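Local coordinates for protein putative xylanase (PDB 2P1G) that is of unknown function but may hydrolyse glycosidic bonds, and is probably built like the papain-like cysteine hydrolases of the amidase type, at residues Ser113-Lys118 with Tyr158-Lys163; Ala50-Leu55 with Gly66-Asn71; Val41-Phe46 with Val189-Ile194. All coordinates share one frame; numbering follows the deposited sequence.

Contact 1: Ser113-Lys118 with Tyr158-Lys163; sequences SPFKQK and YLPKDK
Two side-chain rotations set up the meeting of Y158 with Q117. At Y158 the ring is held between the backbone N and the carbonyl carbon (chi1 83°), which turns it back toward 113-118. At Q117 the first torsion (chi1 -71°) puts CG over that ring, and the bend at the second (chi2 -66°) carries CD and NE2 along it toward the Y158 OH. CG of Q117 sits almost above the middle of the Y158 ring, 3.5 Å from the centroid, in a CH-pi contact; P160 N lies over the other face, nearer the rim. The Q117 amide is fixed by its own strand, NE2 donating to K116 O at 2.9 Å, nearly in the amide plane.

Beside this pair the two backbones are tied at Y158. Y158 N donates to F115 O at 3.0 Å. Y158 O in turn accepts from S113 OG, 2.7 Å away and above the carbonyl plane. The same S113 OG accepts from F115 N, closing an ST turn just after helix 108-112. F115 crosses P160 at about a right angle, and CG of the proline rests on one ring face, 3.8 Å from the F115 centroid; CE of K163 approaches the ring obliquely at CZ.

Strand 116-118 pairs with 155-157, whereas L159 bonds to I234 of the larger sheet, placing Y158 where the chain passes from one sheet to the other. K116 turns its amine to E155. The chemistry implies a junction in which one serine hydroxyl, used both as donor and acceptor, joins an ST turn to the backbone of the 158-163 segment, while CH-pi contacts on two aromatic rings supply the apolar part of a partly exposed interface.

Contact 2: Ala50-Leu55 with Gly66-Asn71; sequences ALAMAL and GDFARN
N71 and A52 supply the polar element of this helix-helix crossing. ND2 of N71 donates to A52 O at 3.0 Å, and the bond is almost straight (177° at the hydrogen), lying in the carbonyl plane as well as in the plane of the amide. The amide comes in near the C-terminal end of helix 43-54, and the same ND2 rests 3.3 Å from CB of L55.

Apolar contacts gather round F68. With CG turned opposite its backbone N (chi1 165°), the ring reaches across to the neighbouring helix, where CB of A52 approaches it obliquely, 3.7 Å from CD1. M53 runs side by side with F68, its CG 3.7 Å from CE1 of the ring. L72 and I75, farther along helix 65-76, continue the packing against A52 and L55.

The axes of segments 50-54 and 66-71 approach to 8.3 Å with their directions 131° apart; CB of A52 touches both the F68 ring and N71, consistent with a close approach at this alanine. Chemically, one N-H of the N71 amide is spent on a main-chain carbonyl, which sets the orientation of that amide against helix 43-54 beside apolar contacts that are less directional.

Contact 3: Val41-Phe46 with Val189-Ile194; sequences VDCTTF and VSHMGI
The probable Cys-His site of a papain-like (clan CA) hydrolase is the setting here: it would be formed by C43, at the first turn of helix 43-54, and H191 of strand 189-198. CB of C43 lies 3.3 Å from CD2 of H191 and approaches the imidazole obliquely. A chi1 of 83° swings SG toward the strand, near M192 N and 3.7 Å from H191 CD2; from the ring centroid SG is 4.7 Å away, a slanting sulfur-aromatic contact. The H191 ring also meets that of H206, and its NE2 makes a weak hydrogen bond to A207 O.

The helix start is fixed by a capping box: T45 N donates to D42 OD1, and D42 N donates to T45 OG1. Farther along, the contact is apolar, CD1 of I194 coming obliquely to the F46 ring, 3.8 Å from CZ. Separately, CE of M192 is in van der Waals contact with OG1 of T44 at 4.0 Å. No direct hydrogen bond joins the segments. Instead a water donates to both C43 O and M192 O, 2.8 Å from each oxygen, and lies at the edge of the F46 ring, in its plane.

As modelled, SG meets CD2 and not a ring nitrogen; even so, a cysteine at a capped helix N-terminus facing a histidine of an antiparallel sheet is consistent with a papain-like Cys-His site.

In the fold
The centre of contact 3 lies about 5 Å from the centre of the chain, whereas contacts 1 and 2, centred about 18 Å and 16 Å from it, occupy opposite sides. Contacts 2 and 3 share helix 43-54: its beginning meets the central sheet, its end meets helix 65-76, and the two contacts touch where A50 CB packs on I194 CD1. Contacts 1 and 3 reach that same sheet without touching each other. The chemistry differs with place. Near the periphery, direct hydrogen bonds to main-chain carbonyls accompany aromatic or CH-pi packing; at the centre, a bridging water and side-chain contacts join helix to strand around the cysteine and histidine.

Contact 1: Ser113-Lys118 with Tyr158-Lys163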
loop_
_atom_site.group_PDB
_atom_site.type_symbol
_atom_site.label_atom_id
_atom_site.label_comp_id
_atom_site.label_asym_id
_atom_site.label_seq_id
_atom_site.Cartn_x
_atom_site.Cartn_y
_atom_site.Cartn_z
ATOM N N SER A 113 -8.085 -14.108 10.405
ATOM C CA SER A 113 -9.322 -13.433 10.738
ATOM C C SER A 113 -10.522 -14.004 10.003
ATOM O O SER A 113 -10.455 -14.245 8.781
ATOM C CB SER A 113 -9.209 -11.926 10.489
ATOM O OG SER A 113 -10.447 -11.311 10.799
ATOM N N PRO A 114 -11.637 -14.204 10.726
ATOM C CA PRO A 114 -12.874 -14.665 10.067
ATOM C C PRO A 114 -13.694 -13.526 9.468
ATOM O O PRO A 114 -14.688 -13.809 8.796
ATOM C CB PRO A 114 -13.658 -15.310 11.219
ATOM C CG PRO A 114 -13.260 -14.500 12.418
ATOM C CD PRO A 114 -11.825 -14.041 12.185
ATOM N N PHE A 115 -13.279 -12.270 9.690
ATOM C CA PHE A 115 -14.045 -11.100 9.261
ATOM C C PHE A 115 -13.672 -10.713 7.849
ATOM O O PHE A 115 -12.538 -10.911 7.432
ATOM C CB PHE A 115 -13.812 -9.908 10.188
ATOM C CG PHE A 115 -14.261 -10.141 11.608
ATOM C CD1 PHE A 115 -15.583 -9.868 11.987
ATOM C CD2 PHE A 115 -13.365 -10.614 12.569
ATOM C CE1 PHE A 115 -15.995 -10.065 13.316
ATOM C CE2 PHE A 115 -13.774 -10.822 13.894
ATOM C CZ PHE A 115 -15.078 -10.541 14.262
ATOM N N LYS A 116 -14.637 -10.173 7.114
ATOM C CA LYS A 116 -14.427 -9.903 5.692
ATOM C C LYS A 116 -15.055 -8.592 5.269
ATOM O O LYS A 116 -16.022 -8.126 5.880
ATOM C CB LYS A 116 -14.995 -11.045 4.845
ATOM C CG LYS A 116 -14.184 -12.321 4.924
ATOM C CD LYS A 116 -14.960 -13.491 4.381
ATOM C CE LYS A 116 -14.082 -14.729 4.449
ATOM N NZ LYS A 116 -14.741 -15.969 3.935
ATOM N N GLN A 117 -14.482 -7.984 4.233
ATOM C CA GLN A 117 -15.105 -6.825 3.595
ATOM C C GLN A 117 -15.289 -7.122 2.114
ATOM O O GLN A 117 -14.473 -7.807 1.516
ATOM C CB GLN A 117 -14.241 -5.577 3.749
ATOM C CG GLN A 117 -14.163 -4.967 5.158
ATOM C CD GLN A 117 -15.483 -4.399 5.679
ATOM O OE1 GLN A 117 -15.726 -3.193 5.586
ATOM N NE2 GLN A 117 -16.332 -5.265 6.244
ATOM N N LYS A 118 -16.370 -6.606 1.534
ATOM C CA LYS A 118 -16.630 -6.753 0.110
ATOM C C LYS A 118 -16.066 -5.523 -0.553
ATOM O O LYS A 118 -16.307 -4.404 -0.090
ATOM C CB LYS A 118 -18.141 -6.815 -0.139
ATOM C CG LYS A 118 -18.527 -7.109 -1.576
ATOM C CD LYS A 118 -20.072 -7.119 -1.760
ATOM C CE LYS A 118 -20.685 -8.494 -1.391
ATOM N NZ LYS A 118 -20.800 -9.411 -2.586
ATOM N N TYR A 158 -10.217 -9.166 6.720
ATOM C CA TYR A 158 -9.578 -8.029 7.420
ATOM C C TYR A 158 -9.798 -8.190 8.897
ATOM O O TYR A 158 -10.572 -9.050 9.315
ATOM C CB TYR A 158 -10.118 -6.666 6.926
ATOM C CG TYR A 158 -11.439 -6.212 7.573
ATOM C CD1 TYR A 158 -11.553 -4.949 8.176
ATOM C CD2 TYR A 158 -12.566 -7.044 7.584
ATOM C CE1 TYR A 158 -12.747 -4.537 8.783
ATOM C CE2 TYR A 158 -13.766 -6.626 8.189
ATOM C CZ TYR A 158 -13.839 -5.389 8.780
ATOM O OH TYR A 158 -15.035 -4.998 9.366
ATOM N N LEU A 159 -9.107 -7.384 9.690
ATOM C CA LEU A 159 -9.338 -7.339 11.113
ATOM C C LEU A 159 -10.054 -6.046 11.452
ATOM O O LEU A 159 -9.488 -4.984 11.260
ATOM C CB LEU A 159 -8.013 -7.340 11.887
ATOM C CG LEU A 159 -8.141 -7.448 13.422
ATOM C CD1 LEU A 159 -8.592 -8.870 13.871
ATOM C CD2 LEU A 159 -6.815 -7.092 14.060
ATOM N N PRO A 160 -11.284 -6.137 11.982
ATOM C CA PRO A 160 -11.999 -4.951 12.414
ATOM C C PRO A 160 -11.223 -4.186 13.479
ATOM O O PRO A 160 -10.636 -4.797 14.369
ATOM C CB PRO A 160 -13.320 -5.513 12.953
ATOM C CG PRO A 160 -13.494 -6.816 12.233
ATOM C CD PRO A 160 -12.078 -7.358 12.192
ATOM N N LYS A 161 -11.224 -2.856 13.387
ATOM C CA LYS A 161 -10.440 -2.047 14.314
ATOM C C LYS A 161 -10.837 -2.274 15.776
ATOM O O LYS A 161 -9.988 -2.134 16.657
ATOM C CB LYS A 161 -10.513 -0.563 13.976
ATOM C CG LYS A 161 -11.914 0.075 14.070
ATOM C CD LYS A 161 -11.824 1.539 13.635
ATOM C CE LYS A 161 -13.080 2.356 13.986
ATOM N NZ LYS A 161 -12.954 3.682 13.284
ATOM N N ASP A 162 -12.097 -2.628 16.040
ATOM C CA ASP A 162 -12.458 -2.928 17.442
ATOM C C ASP A 162 -11.808 -4.215 17.996
ATOM O O ASP A 162 -11.893 -4.496 19.203
ATOM C CB ASP A 162 -13.985 -2.827 17.720
ATOM C CG ASP A 162 -14.802 -3.946 17.086
ATOM O OD1 ASP A 162 -14.255 -4.755 16.312
ATOM O OD2 ASP A 162 -16.035 -4.014 17.358
ATOM N N LYS A 163 -11.127 -4.966 17.132
ATOM C CA LYS A 163 -10.424 -6.185 17.553
ATOM C C LYS A 163 -8.935 -5.951 17.775
ATOM O O LYS A 163 -8.197 -6.872 18.153
ATOM C CB LYS A 163 -10.645 -7.325 16.542
ATOM C CG LYS A 163 -12.132 -7.620 16.267
ATOM C CD LYS A 163 -12.877 -7.946 17.574
ATOM C CE LYS A 163 -14.376 -8.158 17.340
ATOM N NZ LYS A 163 -15.078 -8.354 18.645
#

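Contact 2: Ala50-Leu55 with Gly66-Asn71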
loop_
_atom_site.group_PDB
_atom_site.type_symbol
_atom_site.label_atom_id
_atom_site.label_comp_id
_atom_site.label_asym_id
_atom_site.label_seq_id
_atom_site.Cartn_x
_atom_site.Cartn_y
_atom_site.Cartn_z
ATOM N N ALA A 50 10.736 -0.216 0.174
ATOM C CA ALA A 50 11.113 -1.062 1.303
ATOM C C ALA A 50 11.010 -2.555 0.949
ATOM O O ALA A 50 11.956 -3.335 1.177
ATOM C CB ALA A 50 10.228 -0.736 2.511
ATOM N N LEU A 51 9.878 -2.935 0.372
ATOM C CA LEU A 51 9.642 -4.314 -0.052
ATOM C C LEU A 51 10.629 -4.747 -1.119
ATOM O O LEU A 51 11.192 -5.850 -1.037
ATOM C CB LEU A 51 8.203 -4.497 -0.560
ATOM C CG LEU A 51 7.762 -5.913 -0.961
ATOM C CD1 LEU A 51 8.090 -6.947 0.112
ATOM C CD2 LEU A 51 6.255 -5.916 -1.263
ATOM N N ALA A 52 10.826 -3.899 -2.128
ATOM C CA ALA A 52 11.695 -4.266 -3.234
ATOM C C ALA A 52 13.131 -4.485 -2.761
ATOM O O ALA A 52 13.829 -5.367 -3.286
ATOM C CB ALA A 52 11.634 -3.216 -4.360
ATOM N N MET A 53 13.570 -3.684 -1.789
ATOM C CA MET A 53 14.872 -3.858 -1.139
ATOM C C MET A 53 14.932 -5.155 -0.332
ATOM O O MET A 53 15.872 -5.953 -0.477
ATOM C CB MET A 53 15.182 -2.653 -0.225
ATOM C CG MET A 53 15.340 -1.328 -0.968
ATOM S SD MET A 53 15.739 0.060 0.140
ATOM C CE MET A 53 15.465 1.399 -0.997
ATOM N N ALA A 54 13.915 -5.377 0.500
ATOM C CA ALA A 54 13.887 -6.509 1.402
ATOM C C ALA A 54 13.908 -7.869 0.681
ATOM O O ALA A 54 14.384 -8.850 1.238
ATOM C CB ALA A 54 12.695 -6.418 2.314
ATOM N N LEU A 55 13.365 -7.910 -0.537
ATOM C CA LEU A 55 13.280 -9.129 -1.332
ATOM C C LEU A 55 14.624 -9.513 -1.941
ATOM O O LEU A 55 14.812 -10.672 -2.341
ATOM C CB LEU A 55 12.254 -8.951 -2.448
ATOM C CG LEU A 55 10.793 -9.041 -1.984
ATOM C CD1 LEU A 55 9.897 -8.625 -3.121
ATOM C CD2 LEU A 55 10.429 -10.446 -1.510
ATOM N N GLY A 66 20.055 -3.987 -10.046
ATOM C CA GLY A 66 19.278 -4.816 -10.964
ATOM C C GLY A 66 18.212 -5.652 -10.276
ATOM O O GLY A 66 17.101 -5.771 -10.783
ATOM N N ASP A 67 18.538 -6.220 -9.115
ATOM C CA ASP A 67 17.578 -7.007 -8.352
ATOM C C ASP A 67 16.474 -6.099 -7.802
ATOM O O ASP A 67 15.295 -6.428 -7.881
ATOM C CB ASP A 67 18.264 -7.725 -7.179
ATOM C CG ASP A 67 19.257 -8.793 -7.622
ATOM O OD1 ASP A 67 19.371 -9.071 -8.833
ATOM O OD2 ASP A 67 19.920 -9.364 -6.733
ATOM N N PHE A 68 16.879 -4.956 -7.255
ATOM C CA PHE A 68 15.938 -3.996 -6.675
ATOM C C PHE A 68 14.971 -3.547 -7.769
ATOM O O PHE A 68 13.764 -3.572 -7.582
ATOM C CB PHE A 68 16.687 -2.805 -6.076
ATOM C CG PHE A 68 15.820 -1.618 -5.768
ATOM C CD1 PHE A 68 14.983 -1.613 -4.655
ATOM C CD2 PHE A 68 15.867 -0.484 -6.574
ATOM C CE1 PHE A 68 14.182 -0.495 -4.363
ATOM C CE2 PHE A 68 15.079 0.632 -6.299
ATOM C CZ PHE A 68 14.230 0.626 -5.190
ATOM N N ALA A 69 15.522 -3.161 -8.912
ATOM C CA ALA A 69 14.728 -2.661 -10.043
ATOM C C ALA A 69 13.750 -3.711 -10.579
ATOM O O ALA A 69 12.588 -3.396 -10.868
ATOM C CB ALA A 69 15.656 -2.196 -11.143
ATOM N N ARG A 70 14.217 -4.952 -10.715
ATOM C CA ARG A 70 13.342 -6.065 -11.104
ATOM C C ARG A 70 12.182 -6.233 -10.116
ATOM O O ARG A 70 11.002 -6.298 -10.518
ATOM C CB ARG A 70 14.132 -7.374 -11.184
ATOM C CG ARG A 70 13.255 -8.586 -11.533
ATOM C CD ARG A 70 14.037 -9.888 -11.458
ATOM N NE ARG A 70 15.075 -9.915 -12.480
ATOM C CZ ARG A 70 16.381 -9.958 -12.251
ATOM N NH1 ARG A 70 16.877 -10.009 -11.013
ATOM N NH2 ARG A 70 17.199 -9.981 -13.289
ATOM N N ASN A 71 12.521 -6.296 -8.829
ATOM C CA ASN A 71 11.507 -6.466 -7.773
ATOM C C ASN A 71 10.475 -5.332 -7.806
ATOM O O ASN A 71 9.260 -5.567 -7.757
ATOM C CB ASN A 71 12.174 -6.532 -6.391
ATOM C CG ASN A 71 13.046 -7.778 -6.200
ATOM O OD1 ASN A 71 12.982 -8.731 -6.982
ATOM N ND2 ASN A 71 13.852 -7.775 -5.143
#

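Contact 3: Val41-Phe46 with Val189-Ile194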
loop_
_atom_site.group_PDB
_atom_site.type_symbol
_atom_site.label_atom_id
_atom_site.label_comp_id
_atom_site.label_asym_id
_atom_site.label_seq_id
_atom_site.Cartn_x
_atom_site.Cartn_y
_atom_site.Cartn_z
ATOM N N VAL A 41 8.789 10.421 -1.180
ATOM C CA VAL A 41 7.909 9.257 -1.239
ATOM C C VAL A 41 6.492 9.594 -0.803
ATOM O O VAL A 41 6.251 10.617 -0.139
ATOM C CB VAL A 41 8.449 8.091 -0.354
ATOM C CG1 VAL A 41 9.807 7.618 -0.829
ATOM C CG2 VAL A 41 8.502 8.490 1.152
ATOM N N ASP A 42 5.551 8.724 -1.166
ATOM C CA ASP A 42 4.206 8.754 -0.576
ATOM C C ASP A 42 3.939 7.445 0.177
ATOM O O ASP A 42 4.837 6.612 0.312
ATOM C CB ASP A 42 3.116 9.084 -1.616
ATOM C CG ASP A 42 3.032 8.064 -2.752
ATOM O OD1 ASP A 42 3.127 6.849 -2.476
ATOM O OD2 ASP A 42 2.815 8.481 -3.921
ATOM N N CYS A 43 2.725 7.261 0.688
ATOM C CA CYS A 43 2.507 6.104 1.540
ATOM C C CYS A 43 2.773 4.771 0.812
ATOM O O CYS A 43 3.264 3.810 1.403
ATOM C CB CYS A 43 1.126 6.172 2.185
ATOM S SG CYS A 43 -0.202 5.578 1.180
ATOM N N THR A 44 2.471 4.746 -0.480
ATOM C CA THR A 44 2.607 3.538 -1.269
ATOM C C THR A 44 4.026 3.353 -1.787
ATOM O O THR A 44 4.581 2.274 -1.656
ATOM C CB THR A 44 1.591 3.524 -2.408
ATOM O OG1 THR A 44 0.288 3.340 -1.837
ATOM C CG2 THR A 44 1.895 2.379 -3.375
ATOM N N THR A 45 4.638 4.394 -2.342
ATOM C CA THR A 45 5.977 4.181 -2.917
ATOM C C THR A 45 6.963 3.846 -1.797
ATOM O O THR A 45 7.882 3.055 -2.008
ATOM C CB THR A 45 6.495 5.335 -3.802
ATOM O OG1 THR A 45 6.737 6.494 -3.005
ATOM C CG2 THR A 45 5.502 5.666 -4.889
ATOM N N PHE A 46 6.745 4.394 -0.598
ATOM C CA PHE A 46 7.591 4.050 0.530
ATOM C C PHE A 46 7.597 2.536 0.736
ATOM O O PHE A 46 8.654 1.906 0.751
ATOM C CB PHE A 46 7.150 4.772 1.821
ATOM C CG PHE A 46 7.753 4.188 3.076
ATOM C CD1 PHE A 46 9.137 3.949 3.148
ATOM C CD2 PHE A 46 6.951 3.840 4.155
ATOM C CE1 PHE A 46 9.718 3.399 4.280
ATOM C CE2 PHE A 46 7.533 3.278 5.331
ATOM C CZ PHE A 46 8.920 3.073 5.385
ATOM N N VAL A 189 -8.828 0.965 0.717
ATOM C CA VAL A 189 -7.717 1.101 1.647
ATOM C C VAL A 189 -7.297 2.547 1.478
ATOM O O VAL A 189 -7.167 3.046 0.343
ATOM C CB VAL A 189 -6.532 0.156 1.269
ATOM C CG1 VAL A 189 -5.261 0.551 2.026
ATOM C CG2 VAL A 189 -6.889 -1.328 1.500
ATOM N N SER A 190 -7.119 3.252 2.587
ATOM C CA SER A 190 -6.786 4.656 2.508
ATOM C C SER A 190 -5.295 4.899 2.691
ATOM O O SER A 190 -4.779 5.918 2.245
ATOM C CB SER A 190 -7.557 5.424 3.558
ATOM O OG SER A 190 -7.261 4.907 4.820
ATOM N N HIS A 191 -4.604 3.956 3.325
ATOM C CA HIS A 191 -3.216 4.171 3.729
ATOM C C HIS A 191 -2.558 2.814 3.985
ATOM O O HIS A 191 -3.239 1.856 4.290
ATOM C CB HIS A 191 -3.232 4.967 5.035
ATOM C CG HIS A 191 -1.919 5.561 5.411
ATOM N ND1 HIS A 191 -1.399 5.456 6.682
ATOM C CD2 HIS A 191 -1.028 6.287 4.699
ATOM C CE1 HIS A 191 -0.233 6.077 6.731
ATOM N NE2 HIS A 191 0.017 6.585 5.540
ATOM N N MET A 192 -1.239 2.743 3.829
ATOM C CA MET A 192 -0.478 1.542 4.195
ATOM C C MET A 192 0.769 1.993 4.966
ATOM O O MET A 192 1.195 3.150 4.898
ATOM C CB MET A 192 0.023 0.779 2.956
ATOM C CG MET A 192 -0.872 -0.295 2.230
ATOM S SD MET A 192 0.169 -1.262 1.006
ATOM C CE MET A 192 1.084 0.093 0.323
ATOM N N GLY A 193 1.363 1.064 5.688
ATOM C CA GLY A 193 2.649 1.325 6.358
ATOM C C GLY A 193 3.224 0.008 6.824
ATOM O O GLY A 193 2.729 -1.066 6.437
ATOM N N ILE A 194 4.255 0.080 7.668
ATOM C CA ILE A 194 4.933 -1.123 8.138
ATOM C C ILE A 194 4.785 -1.206 9.666
ATOM O O ILE A 194 5.011 -0.199 10.378
ATOM C CB ILE A 194 6.435 -1.085 7.739
ATOM C CG1 ILE A 194 6.580 -1.006 6.214
ATOM C CG2 ILE A 194 7.169 -2.326 8.307
ATOM C CD1 ILE A 194 7.979 -0.596 5.760
HETATM O O HOH W 1 3.521 4.437 4.162
#